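Local coordinates for protein Alpha/beta hydrolase (Pectobacterium atrosepticum SCRI1043, PDB 3BDV) that probably acts as a serine hydrolase of the alpha/beta-hydrolase fold, and binds calcium in this crystal, at residues 21-26 / 63-68; 67-72 / 76-81; 90-93 / 98-101. All coordinates share one frame; numbering follows the deposited sequence. Where two conformers were deposited one is given.

Contact 1 (21-26 / 63-68); sequences VLVPGL and LAIRRE. With CA (calcium ion), chain C.
Val21 and Val23, on either side of Leu22 in the sequence, each send a methyl group onto helix 58-70, and both contacts are apolar. CG1 of Val21 lies 3.7 Å from CG of Glu68, the two side chains running antiparallel, so that the valine packs on the aliphatic part of the glutamate. One helical turn earlier, CD1 of Ile65 comes within 4.1 Å of CG1 of Val23; here the side chains cross at about a right angle, and the isoleucine's far end does the reaching.

The same glutamate holds the metal. With CG anti to the backbone N (chi1 -163°) and a bend at chi2 of 75°, the chain turns its carboxylate onto calcium, which it grips with both oxygens: OE1 of Glu68 at 2.5 Å and OE2 at 2.6 Å. Three waters and the carbonyl oxygen of Arg47 complete the site.

The contact is buried. Strand 19-23 has strand 76-81 as one neighbour, paired through Val21 and Val23, and strand 46-47 as the other, paired through Leu22. Ile65 also touches Leu78 and Glu68 touches Gln46, so helix 58-70 packs over strands 76-81 and 46-47 as well as 19-23, on the central parallel sheet of the alpha/beta-hydrolase fold.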
ATOM      1  N   VAL A  21      -2.891  -7.571  -1.525  1.00 18.95           N
ATOM      2  CA  VAL A  21      -1.713  -7.638  -2.391  1.00 18.69           C
ATOM      3  C   VAL A  21      -0.639  -6.636  -1.918  1.00 19.42           C
ATOM      4  O   VAL A  21      -0.850  -5.435  -2.005  1.00 19.36           O
ATOM      5  CB  VAL A  21      -2.083  -7.426  -3.865  1.00 20.82           C
ATOM      6  CG1 VAL A  21      -0.839  -7.558  -4.709  1.00 15.93           C
ATOM      7  CG2 VAL A  21      -3.142  -8.455  -4.314  1.00 22.33           C
ATOM      8  N   LEU A  22       0.501  -7.158  -1.451  1.00 19.35           N
ATOM      9  CA  LEU A  22       1.631  -6.341  -1.039  1.00 19.36           C
ATOM     10  C   LEU A  22       2.454  -5.866  -2.233  1.00 21.07           C
ATOM     11  O   LEU A  22       2.889  -6.677  -3.035  1.00 19.30           O
ATOM     12  CB  LEU A  22       2.547  -7.104  -0.076  1.00 20.80           C
ATOM     13  CG  LEU A  22       1.853  -7.554   1.192  1.00 17.58           C
ATOM     14  CD1 LEU A  22       2.688  -8.706   1.804  1.00 18.84           C
ATOM     15  CD2 LEU A  22       1.679  -6.360   2.178  1.00 23.92           C
ATOM     16  N   VAL A  23       2.585  -4.547  -2.371  1.00 17.33           N
ATOM     17  CA  VAL A  23       3.395  -3.904  -3.418  1.00 19.01           C
ATOM     18  C   VAL A  23       4.607  -3.141  -2.845  1.00 19.57           C
ATOM     19  O   VAL A  23       4.484  -1.997  -2.447  1.00 18.95           O
ATOM     20  CB  VAL A  23       2.566  -2.933  -4.274  1.00 19.08           C
ATOM     21  CG1 VAL A  23       3.347  -2.492  -5.499  1.00 21.55           C
ATOM     22  CG2 VAL A  23       1.196  -3.599  -4.703  1.00 18.86           C
ATOM     23  N   PRO A  24       5.787  -3.779  -2.807  1.00 19.63           N
ATOM     24  CA  PRO A  24       7.005  -3.094  -2.358  1.00 20.46           C
ATOM     25  C   PRO A  24       7.486  -2.031  -3.319  1.00 19.90           C
ATOM     26  O   PRO A  24       7.098  -2.037  -4.503  1.00 19.62           O
ATOM     27  CB  PRO A  24       8.035  -4.233  -2.225  1.00 19.44           C
ATOM     28  CG  PRO A  24       7.182  -5.481  -2.108  1.00 21.16           C
ATOM     29  CD  PRO A  24       6.038  -5.213  -3.047  1.00 21.00           C
ATOM     30  N   GLY A  25       8.338  -1.151  -2.801  1.00 22.46           N
ATOM     31  CA  GLY A  25       9.043  -0.198  -3.632  1.00 20.55           C
ATOM     32  C   GLY A  25      10.427  -0.662  -4.073  1.00 20.57           C
ATOM     33  O   GLY A  25      10.718  -1.846  -4.139  1.00 20.28           O
ATOM     34  N   LEU A  26      11.302   0.312  -4.334  1.00 20.92           N
ATOM     35  CA  LEU A  26      12.644   0.035  -4.842  0.70 23.51           C
ATOM     36  C   LEU A  26      13.419  -0.920  -3.940  1.00 21.25           C
ATOM     37  O   LEU A  26      13.414  -0.767  -2.706  1.00 23.36           O
ATOM     38  CB  LEU A  26      13.419   1.355  -4.984  0.70 23.47           C
ATOM     39  CG  LEU A  26      14.574   1.398  -5.993  0.70 28.95           C
ATOM     40  CD1 LEU A  26      14.078   1.477  -7.425  0.70 32.69           C
ATOM     41  CD2 LEU A  26      15.477   2.596  -5.682  0.70 25.28           C
ATOM     42  N   LEU A  63       3.086  -3.783 -14.746  1.00 25.49           N
ATOM     43  CA  LEU A  63       3.014  -5.107 -15.323  1.00 25.22           C
ATOM     44  C   LEU A  63       3.008  -6.168 -14.189  1.00 24.66           C
ATOM     45  O   LEU A  63       2.216  -7.111 -14.230  1.00 25.67           O
ATOM     46  CB  LEU A  63       4.179  -5.242 -16.308  1.00 22.61           C
ATOM     47  CG  LEU A  63       4.273  -6.375 -17.308  1.00 32.95           C
ATOM     48  CD1 LEU A  63       2.908  -6.756 -17.818  1.00 36.56           C
ATOM     49  CD2 LEU A  63       5.166  -5.915 -18.414  1.00 32.84           C
ATOM     50  N   ALA A  64       3.831  -6.002 -13.147  1.00 23.87           N
ATOM     51  CA  ALA A  64       3.826  -6.940 -12.024  1.00 23.90           C
ATOM     52  C   ALA A  64       2.505  -6.981 -11.248  1.00 24.57           C
ATOM     53  O   ALA A  64       2.048  -8.054 -10.846  1.00 23.65           O
ATOM     54  CB  ALA A  64       4.986  -6.682 -11.063  1.00 23.79           C
ATOM     55  N   ILE A  65       1.896  -5.808 -11.035  1.00 25.26           N
ATOM     56  CA  ILE A  65       0.631  -5.743 -10.333  1.00 24.63           C
ATOM     57  C   ILE A  65      -0.461  -6.394 -11.206  1.00 25.18           C
ATOM     58  O   ILE A  65      -1.260  -7.185 -10.715  1.00 30.88           O
ATOM     59  CB  ILE A  65       0.213  -4.275  -9.962  1.00 26.46           C
ATOM     60  CG1 ILE A  65       1.199  -3.644  -8.968  1.00 27.79           C
ATOM     61  CG2 ILE A  65      -1.233  -4.280  -9.374  1.00 26.50           C
ATOM     62  CD1 ILE A  65       1.053  -2.079  -8.871  1.00 21.86           C
ATOM     63  N   ARG A  66      -0.518  -6.016 -12.473  1.00 26.93           N
ATOM     64  CA  ARG A  66      -1.447  -6.635 -13.442  1.00 30.49           C
ATOM     65  C   ARG A  66      -1.325  -8.177 -13.416  1.00 31.54           C
ATOM     66  O   ARG A  66      -2.335  -8.881 -13.304  1.00 28.54           O
ATOM     67  CB  ARG A  66      -1.195  -6.135 -14.870  1.00 29.77           C
ATOM     68  CG  ARG A  66      -1.809  -4.774 -15.248  1.00 33.29           C
ATOM     69  CD  ARG A  66      -2.277  -4.728 -16.716  1.00 41.59           C
ATOM     70  NE  ARG A  66      -1.455  -3.893 -17.600  1.00 48.18           N
ATOM     71  CZ  ARG A  66      -1.467  -2.552 -17.629  1.00 52.18           C
ATOM     72  NH1 ARG A  66      -2.226  -1.843 -16.794  1.00 55.50           N
ATOM     73  NH2 ARG A  66      -0.691  -1.899 -18.491  1.00 52.40           N
ATOM     74  N   ARG A  67      -0.098  -8.705 -13.513  1.00 30.38           N
ATOM     75  CA  ARG A  67       0.105 -10.169 -13.451  1.00 33.84           C
ATOM     76  C   ARG A  67      -0.576 -10.714 -12.239  1.00 31.28           C
ATOM     77  O   ARG A  67      -1.332 -11.678 -12.304  1.00 30.73           O
ATOM     78  CB  ARG A  67       1.580 -10.566 -13.354  1.00 31.78           C
ATOM     79  CG  ARG A  67       2.367 -10.315 -14.611  1.00 41.68           C
ATOM     80  CD  ARG A  67       3.719 -11.047 -14.609  1.00 42.08           C
ATOM     81  NE  ARG A  67       4.686 -10.566 -13.598  1.00 48.57           N
ATOM     82  CZ  ARG A  67       5.542  -9.549 -13.764  1.00 46.71           C
ATOM     83  NH1 ARG A  67       5.543  -8.826 -14.876  1.00 47.45           N
ATOM     84  NH2 ARG A  67       6.396  -9.240 -12.796  1.00 44.65           N
ATOM     85  N   GLU A  68      -0.312 -10.068 -11.116  1.00 29.41           N
ATOM     86  CA  GLU A  68      -0.823 -10.495  -9.849  1.00 28.27           C
ATOM     87  C   GLU A  68      -2.346 -10.516  -9.817  1.00 29.49           C
ATOM     88  O   GLU A  68      -2.958 -11.432  -9.253  1.00 29.64           O
ATOM     89  CB  GLU A  68      -0.310  -9.543  -8.780  1.00 29.71           C
ATOM     90  CG  GLU A  68      -0.423 -10.079  -7.394  1.00 26.64           C
ATOM     91  CD  GLU A  68       0.601 -11.123  -7.068  1.00 25.46           C
ATOM     92  OE1 GLU A  68       1.659 -11.220  -7.719  1.00 25.12           O
ATOM     93  OE2 GLU A  68       0.336 -11.914  -6.170  1.00 27.25           O
TER
HETATM   94 CA    CA C 191       2.603 -13.087  -6.298  1.00 30.96          CA
HETATM   95  O   HOH W   1       3.755 -13.630  -8.173  1.00 46.19           O
HETATM   96  O   HOH W   2       1.115 -14.708  -7.353  1.00 34.53           O
HETATM   97  O   HOH W   3       1.591 -13.686  -4.238  1.00 29.73           O

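Contact 2 (67-72 / 76-81); sequences RELSVC and VILIGH. With CA (calcium ion), chain C.
A single methyl, CG2 of Val76, is met by Leu69 of helix 58-70 and by the thiol of Cys72 from the loop that follows it. SG of Cys72 comes in at 3.6 Å from that CG2, and CD2 of Leu69 at 3.7 Å from it. The leucine methyl reaches further round the valine, its CD2 standing 3.9 Å from CG1 of Val76. In Leu69 the CD1 branch continues the chain anti to CA (chi2 -180°), which leaves CD2 as the branch turned to the strand; the leucine lies at a slant across the valine. The same CD2 lies 4.4 Å from CD2 of Leu78, two residues on along the strand and on the same face of the sheet.

Two of the polar groups bond within segment 67-72, whereas Arg67 NH2 bonds to Arg49 O. The hydroxyl of Ser70 folds back to donate to Arg67, Ser70 OG to Arg67 O at a very short 2.5 Å that is best read with caution. Cys72 N bonds to Leu69 O as the chain leaves the helix.

Strand 76-81 leads into what is probably the nucleophile elbow of the alpha/beta-hydrolase fold. No hydrogen bond crosses between the segments. The helix end with its following loop and the strand meet through apolar packing, while the calcium carried by Glu68 lies to one side, its carboxylate directed to the metal rather than to the strand.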
ATOM      1  N   ARG A  67      -0.098  -8.705 -13.513  1.00 30.38           N
ATOM      2  CA  ARG A  67       0.105 -10.169 -13.451  1.00 33.84           C
ATOM      3  C   ARG A  67      -0.576 -10.714 -12.239  1.00 31.28           C
ATOM      4  O   ARG A  67      -1.332 -11.678 -12.304  1.00 30.73           O
ATOM      5  CB  ARG A  67       1.580 -10.566 -13.354  1.00 31.78           C
ATOM      6  CG  ARG A  67       2.367 -10.315 -14.611  1.00 41.68           C
ATOM      7  CD  ARG A  67       3.719 -11.047 -14.609  1.00 42.08           C
ATOM      8  NE  ARG A  67       4.686 -10.566 -13.598  1.00 48.57           N
ATOM      9  CZ  ARG A  67       5.542  -9.549 -13.764  1.00 46.71           C
ATOM     10  NH1 ARG A  67       5.543  -8.826 -14.876  1.00 47.45           N
ATOM     11  NH2 ARG A  67       6.396  -9.240 -12.796  1.00 44.65           N
ATOM     12  N   GLU A  68      -0.312 -10.068 -11.116  1.00 29.41           N
ATOM     13  CA  GLU A  68      -0.823 -10.495  -9.849  1.00 28.27           C
ATOM     14  C   GLU A  68      -2.346 -10.516  -9.817  1.00 29.49           C
ATOM     15  O   GLU A  68      -2.958 -11.432  -9.253  1.00 29.64           O
ATOM     16  CB  GLU A  68      -0.310  -9.543  -8.780  1.00 29.71           C
ATOM     17  CG  GLU A  68      -0.423 -10.079  -7.394  1.00 26.64           C
ATOM     18  CD  GLU A  68       0.601 -11.123  -7.068  1.00 25.46           C
ATOM     19  OE1 GLU A  68       1.659 -11.220  -7.719  1.00 25.12           O
ATOM     20  OE2 GLU A  68       0.336 -11.914  -6.170  1.00 27.25           O
ATOM     21  N   LEU A  69      -2.958  -9.484 -10.403  1.00 29.98           N
ATOM     22  CA  LEU A  69      -4.431  -9.350 -10.368  1.00 29.56           C
ATOM     23  C   LEU A  69      -5.117 -10.369 -11.253  1.00 29.78           C
ATOM     24  O   LEU A  69      -6.215 -10.820 -10.942  1.00 27.57           O
ATOM     25  CB  LEU A  69      -4.858  -7.937 -10.782  1.00 28.60           C
ATOM     26  CG  LEU A  69      -4.460  -6.830  -9.784  1.00 30.87           C
ATOM     27  CD1 LEU A  69      -4.949  -5.502 -10.307  1.00 34.06           C
ATOM     28  CD2 LEU A  69      -4.970  -7.063  -8.385  1.00 31.36           C
ATOM     29  N   SER A  70      -4.450 -10.737 -12.345  1.00 29.07           N
ATOM     30  CA  SER A  70      -5.027 -11.625 -13.351  1.00 31.08           C
ATOM     31  C   SER A  70      -5.437 -12.941 -12.730  1.00 32.18           C
ATOM     32  O   SER A  70      -6.379 -13.568 -13.197  1.00 35.55           O
ATOM     33  CB  SER A  70      -4.014 -11.915 -14.466  1.00 32.86           C
ATOM     34  OG  SER A  70      -2.915 -12.701 -13.988  1.00 30.31           O
ATOM     35  N   VAL A  71      -4.704 -13.383 -11.709  1.00 32.39           N
ATOM     36  CA  VAL A  71      -5.000 -14.670 -11.042  1.00 33.82           C
ATOM     37  C   VAL A  71      -5.748 -14.558  -9.711  1.00 37.48           C
ATOM     38  O   VAL A  71      -6.055 -15.574  -9.078  1.00 39.75           O
ATOM     39  CB  VAL A  71      -3.729 -15.455 -10.823  1.00 33.56           C
ATOM     40  CG1 VAL A  71      -3.058 -15.677 -12.180  1.00 36.83           C
ATOM     41  CG2 VAL A  71      -2.806 -14.723  -9.845  1.00 34.48           C
ATOM     42  N   CYS A  72      -6.077 -13.340  -9.298  1.00 36.20           N
ATOM     43  CA  CYS A  72      -6.891 -13.161  -8.096  1.00 38.49           C
ATOM     44  C   CYS A  72      -8.363 -13.526  -8.325  1.00 39.50           C
ATOM     45  O   CYS A  72      -8.964 -13.154  -9.334  1.00 41.45           O
ATOM     46  CB  CYS A  72      -6.808 -11.730  -7.610  1.00 38.24           C
ATOM     47  SG  CYS A  72      -5.205 -11.352  -6.896  1.00 39.50           S
ATOM     48  N   VAL A  76      -9.358  -7.104  -4.568  1.00 24.24           N
ATOM     49  CA  VAL A  76      -8.058  -6.943  -3.985  1.00 19.98           C
ATOM     50  C   VAL A  76      -7.952  -5.598  -3.267  1.00 19.57           C
ATOM     51  O   VAL A  76      -8.554  -4.612  -3.685  1.00 20.53           O
ATOM     52  CB  VAL A  76      -6.967  -7.044  -5.057  1.00 23.49           C
ATOM     53  CG1 VAL A  76      -5.692  -6.431  -4.602  1.00 28.03           C
ATOM     54  CG2 VAL A  76      -6.754  -8.495  -5.448  1.00 23.01           C
ATOM     55  N   ILE A  77      -7.196  -5.585  -2.183  1.00 22.72           N
ATOM     56  CA  ILE A  77      -6.686  -4.326  -1.628  1.00 21.16           C
ATOM     57  C   ILE A  77      -5.205  -4.255  -1.911  1.00 20.43           C
ATOM     58  O   ILE A  77      -4.460  -5.141  -1.489  1.00 18.70           O
ATOM     59  CB  ILE A  77      -6.937  -4.205  -0.105  1.00 23.86           C
ATOM     60  CG1 ILE A  77      -8.446  -4.181   0.173  1.00 26.23           C
ATOM     61  CG2 ILE A  77      -6.270  -2.945   0.422  1.00 23.02           C
ATOM     62  CD1 ILE A  77      -8.860  -4.242   1.638  1.00 22.83           C
ATOM     63  N   LEU A  78      -4.783  -3.244  -2.674  1.00 20.19           N
ATOM     64  CA  LEU A  78      -3.332  -3.050  -2.949  1.00 19.87           C
ATOM     65  C   LEU A  78      -2.700  -2.344  -1.769  1.00 19.25           C
ATOM     66  O   LEU A  78      -3.189  -1.318  -1.340  1.00 20.59           O
ATOM     67  CB  LEU A  78      -3.134  -2.208  -4.201  1.00 20.29           C
ATOM     68  CG  LEU A  78      -3.601  -2.842  -5.524  1.00 18.49           C
ATOM     69  CD1 LEU A  78      -3.342  -1.860  -6.656  1.00 23.70           C
ATOM     70  CD2 LEU A  78      -2.944  -4.208  -5.760  1.00 20.94           C
ATOM     71  N   ILE A  79      -1.627  -2.894  -1.224  1.00 16.91           N
ATOM     72  CA  ILE A  79      -0.985  -2.284  -0.017  1.00 16.83           C
ATOM     73  C   ILE A  79       0.435  -1.931  -0.495  1.00 20.50           C
ATOM     74  O   ILE A  79       1.338  -2.790  -0.637  1.00 19.63           O
ATOM     75  CB  ILE A  79      -0.968  -3.227   1.183  1.00 18.08           C
ATOM     76  CG1 ILE A  79      -2.368  -3.673   1.617  1.00 18.45           C
ATOM     77  CG2 ILE A  79      -0.184  -2.593   2.356  1.00 18.69           C
ATOM     78  CD1 ILE A  79      -2.407  -4.790   2.661  1.00 21.02           C
ATOM     79  N   GLY A  80       0.615  -0.650  -0.807  1.00 18.93           N
ATOM     80  CA  GLY A  80       1.840  -0.173  -1.409  1.00 17.87           C
ATOM     81  C   GLY A  80       2.788   0.594  -0.491  1.00 18.97           C
ATOM     82  O   GLY A  80       2.339   1.289   0.392  1.00 19.40           O
ATOM     83  N   HIS A  81       4.083   0.532  -0.774  1.00 20.51           N
ATOM     84  CA  HIS A  81       5.061   1.357  -0.071  1.00 21.37           C
ATOM     85  C   HIS A  81       5.853   2.185  -1.073  1.00 19.73           C
ATOM     86  O   HIS A  81       6.422   1.631  -2.009  1.00 18.70           O
ATOM     87  CB  HIS A  81       6.037   0.482   0.751  1.00 19.76           C
ATOM     88  CG  HIS A  81       7.077   1.256   1.513  1.00 19.05           C
ATOM     89  ND1 HIS A  81       8.429   1.014   1.404  1.00 21.32           N
ATOM     90  CD2 HIS A  81       6.952   2.294   2.374  1.00 19.15           C
ATOM     91  CE1 HIS A  81       9.088   1.858   2.177  1.00 24.40           C
ATOM     92  NE2 HIS A  81       8.213   2.636   2.797  1.00 19.00           N
TER
HETATM   93 CA    CA C 191       2.603 -13.087  -6.298  1.00 30.96          CA
HETATM   94  O   HOH W   1       3.755 -13.630  -8.173  1.00 46.19           O
HETATM   95  O   HOH W   2       1.115 -14.708  -7.353  1.00 34.53           O
HETATM   96  O   HOH W   3       1.591 -13.686  -4.238  1.00 29.73           O

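Contact 3 (90-93 / 98-101); sequences HVVQ and GIAG
The backbones come nearest at Val92 and Ile99, CA to CA 7.7 Å, with the last turn of a helix on one side and the first residues of a strand on the other. They belong to the beta-alpha-beta unit made of strand 76-81, helix 83-93 and strand 99-105, part of the alpha/beta-hydrolase fold, and the contact packs the end of the connecting helix onto the start of the strand that follows it. The chain turns back in the four residues between. Gly98, just ahead of the strand, has a positive phi of 86°, a conformation that glycine adopts readily.

Ile99 carries the strand side of the packing by itself. Its CG1 stands anti to the carbonyl carbon, and the chain then runs on extended (chi2 162°), which pushes CD1 out towards the helix. Val91 and Val92 receive it with one methyl each, and both residues aim their CB at the strand. The isoleucine runs nearly perpendicular to Val91 and at a slant to Val92, so the two consecutive valines form a shared seat for one methyl. No hydrogen bond joins the segments.

Around this patch Ile99 also touches Leu69 of helix 58-70, and Val91 touches Val62 of that same helix, which makes the contact one piece of a larger apolar layer between the two helices and the sheet. At its centre the reach is even: CD1 of Ile99 is 4.0 Å from CG1 of Val91 and 4.0 Å from CG2 of Val92.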
ATOM      1  N   HIS A  90      -1.232   4.506  -9.891  1.00 20.59           N
ATOM      2  CA  HIS A  90      -1.278   4.619 -11.314  1.00 20.33           C
ATOM      3  C   HIS A  90      -2.198   3.531 -11.903  1.00 19.02           C
ATOM      4  O   HIS A  90      -3.009   3.777 -12.785  1.00 22.80           O
ATOM      5  CB  HIS A  90       0.142   4.526 -11.872  1.00 22.18           C
ATOM      6  CG  HIS A  90       0.215   4.555 -13.368  1.00 20.76           C
ATOM      7  ND1 HIS A  90       0.302   5.728 -14.096  1.00 24.61           N
ATOM      8  CD2 HIS A  90       0.246   3.550 -14.280  1.00 21.79           C
ATOM      9  CE1 HIS A  90       0.392   5.440 -15.374  1.00 22.91           C
ATOM     10  NE2 HIS A  90       0.353   4.130 -15.516  1.00 22.51           N
ATOM     11  N   VAL A  91      -2.100   2.322 -11.386  1.00 20.30           N
ATOM     12  CA  VAL A  91      -2.926   1.226 -11.917  1.00 23.56           C
ATOM     13  C   VAL A  91      -4.415   1.510 -11.734  1.00 22.87           C
ATOM     14  O   VAL A  91      -5.190   1.316 -12.653  1.00 21.20           O
ATOM     15  CB  VAL A  91      -2.556  -0.116 -11.283  1.00 24.91           C
ATOM     16  CG1 VAL A  91      -3.663  -1.142 -11.468  1.00 34.12           C
ATOM     17  CG2 VAL A  91      -1.268  -0.592 -11.877  1.00 30.46           C
ATOM     18  N   VAL A  92      -4.802   2.012 -10.577  1.00 21.02           N
ATOM     19  CA  VAL A  92      -6.195   2.413 -10.317  1.00 21.67           C
ATOM     20  C   VAL A  92      -6.609   3.550 -11.260  1.00 21.14           C
ATOM     21  O   VAL A  92      -7.688   3.491 -11.896  1.00 20.14           O
ATOM     22  CB  VAL A  92      -6.398   2.830  -8.832  1.00 24.29           C
ATOM     23  CG1 VAL A  92      -7.800   3.443  -8.652  1.00 23.24           C
ATOM     24  CG2 VAL A  92      -6.227   1.616  -7.917  1.00 28.12           C
ATOM     25  N   GLN A  93      -5.726   4.525 -11.430  1.00 21.84           N
ATOM     26  CA  GLN A  93      -6.003   5.672 -12.295  1.00 22.53           C
ATOM     27  C   GLN A  93      -6.149   5.304 -13.768  1.00 22.38           C
ATOM     28  O   GLN A  93      -6.864   5.970 -14.507  1.00 22.38           O
ATOM     29  CB  GLN A  93      -4.951   6.781 -12.120  1.00 21.05           C
ATOM     30  CG  GLN A  93      -5.065   7.504 -10.759  1.00 26.85           C
ATOM     31  CD  GLN A  93      -4.114   8.660 -10.600  1.00 27.91           C
ATOM     32  OE1 GLN A  93      -3.008   8.660 -11.178  1.00 26.43           O
ATOM     33  NE2 GLN A  93      -4.517   9.653  -9.769  1.00 26.15           N
ATOM     34  N   GLY A  98     -11.243  -4.846 -10.446  1.00 26.11           N
ATOM     35  CA  GLY A  98     -11.072  -5.861  -9.424  1.00 27.00           C
ATOM     36  C   GLY A  98     -10.343  -5.371  -8.196  1.00 24.76           C
ATOM     37  O   GLY A  98      -9.787  -6.178  -7.446  1.00 24.71           O
ATOM     38  N   ILE A  99     -10.298  -4.051  -8.024  1.00 23.85           N
ATOM     39  CA  ILE A  99      -9.724  -3.424  -6.834  1.00 21.91           C
ATOM     40  C   ILE A  99     -10.752  -2.776  -5.875  1.00 24.22           C
ATOM     41  O   ILE A  99     -11.395  -1.799  -6.210  1.00 27.01           O
ATOM     42  CB  ILE A  99      -8.584  -2.407  -7.236  1.00 22.28           C
ATOM     43  CG1 ILE A  99      -7.519  -3.137  -8.086  1.00 20.87           C
ATOM     44  CG2 ILE A  99      -7.997  -1.723  -5.994  1.00 21.42           C
ATOM     45  CD1 ILE A  99      -6.538  -2.224  -8.939  1.00 24.63           C
ATOM     46  N   ALA A 100     -10.795  -3.280  -4.641  1.00 20.17           N
ATOM     47  CA  ALA A 100     -11.754  -2.834  -3.605  1.00 19.53           C
ATOM     48  C   ALA A 100     -11.265  -1.554  -2.953  1.00 20.24           C
ATOM     49  O   ALA A 100     -12.081  -0.693  -2.592  1.00 21.94           O
ATOM     50  CB  ALA A 100     -11.932  -3.917  -2.529  1.00 18.61           C
ATOM     51  N   GLY A 101      -9.943  -1.435  -2.797  1.00 19.54           N
ATOM     52  CA  GLY A 101      -9.344  -0.303  -2.070  1.00 20.68           C
ATOM     53  C   GLY A 101      -7.842  -0.313  -2.206  1.00 21.83           C
ATOM     54  O   GLY A 101      -7.253  -1.307  -2.673  1.00 18.99           O
TER

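From the N terminus, contact 1 comes first: strand 19-23 is joined to helix 58-70 across an excursion of 36 residues that includes strand 46-47. Contact 2 starts on that helix, sharing Arg67 and Glu68 with contact 1, and closes the short loop from the end of helix 58-70 into strand 76-81. Contact 3 follows in series and closes the short turn from helix 83-93 into strand 99-105; it neither nests in the others nor crosses them. The strands of contacts 1 and 2 are neighbours, as are those of contacts 2 and 3, through Val76 and Ala100. Ile65 of contact 1 touches Val91 of contact 3, tying the two helices together over the sheet.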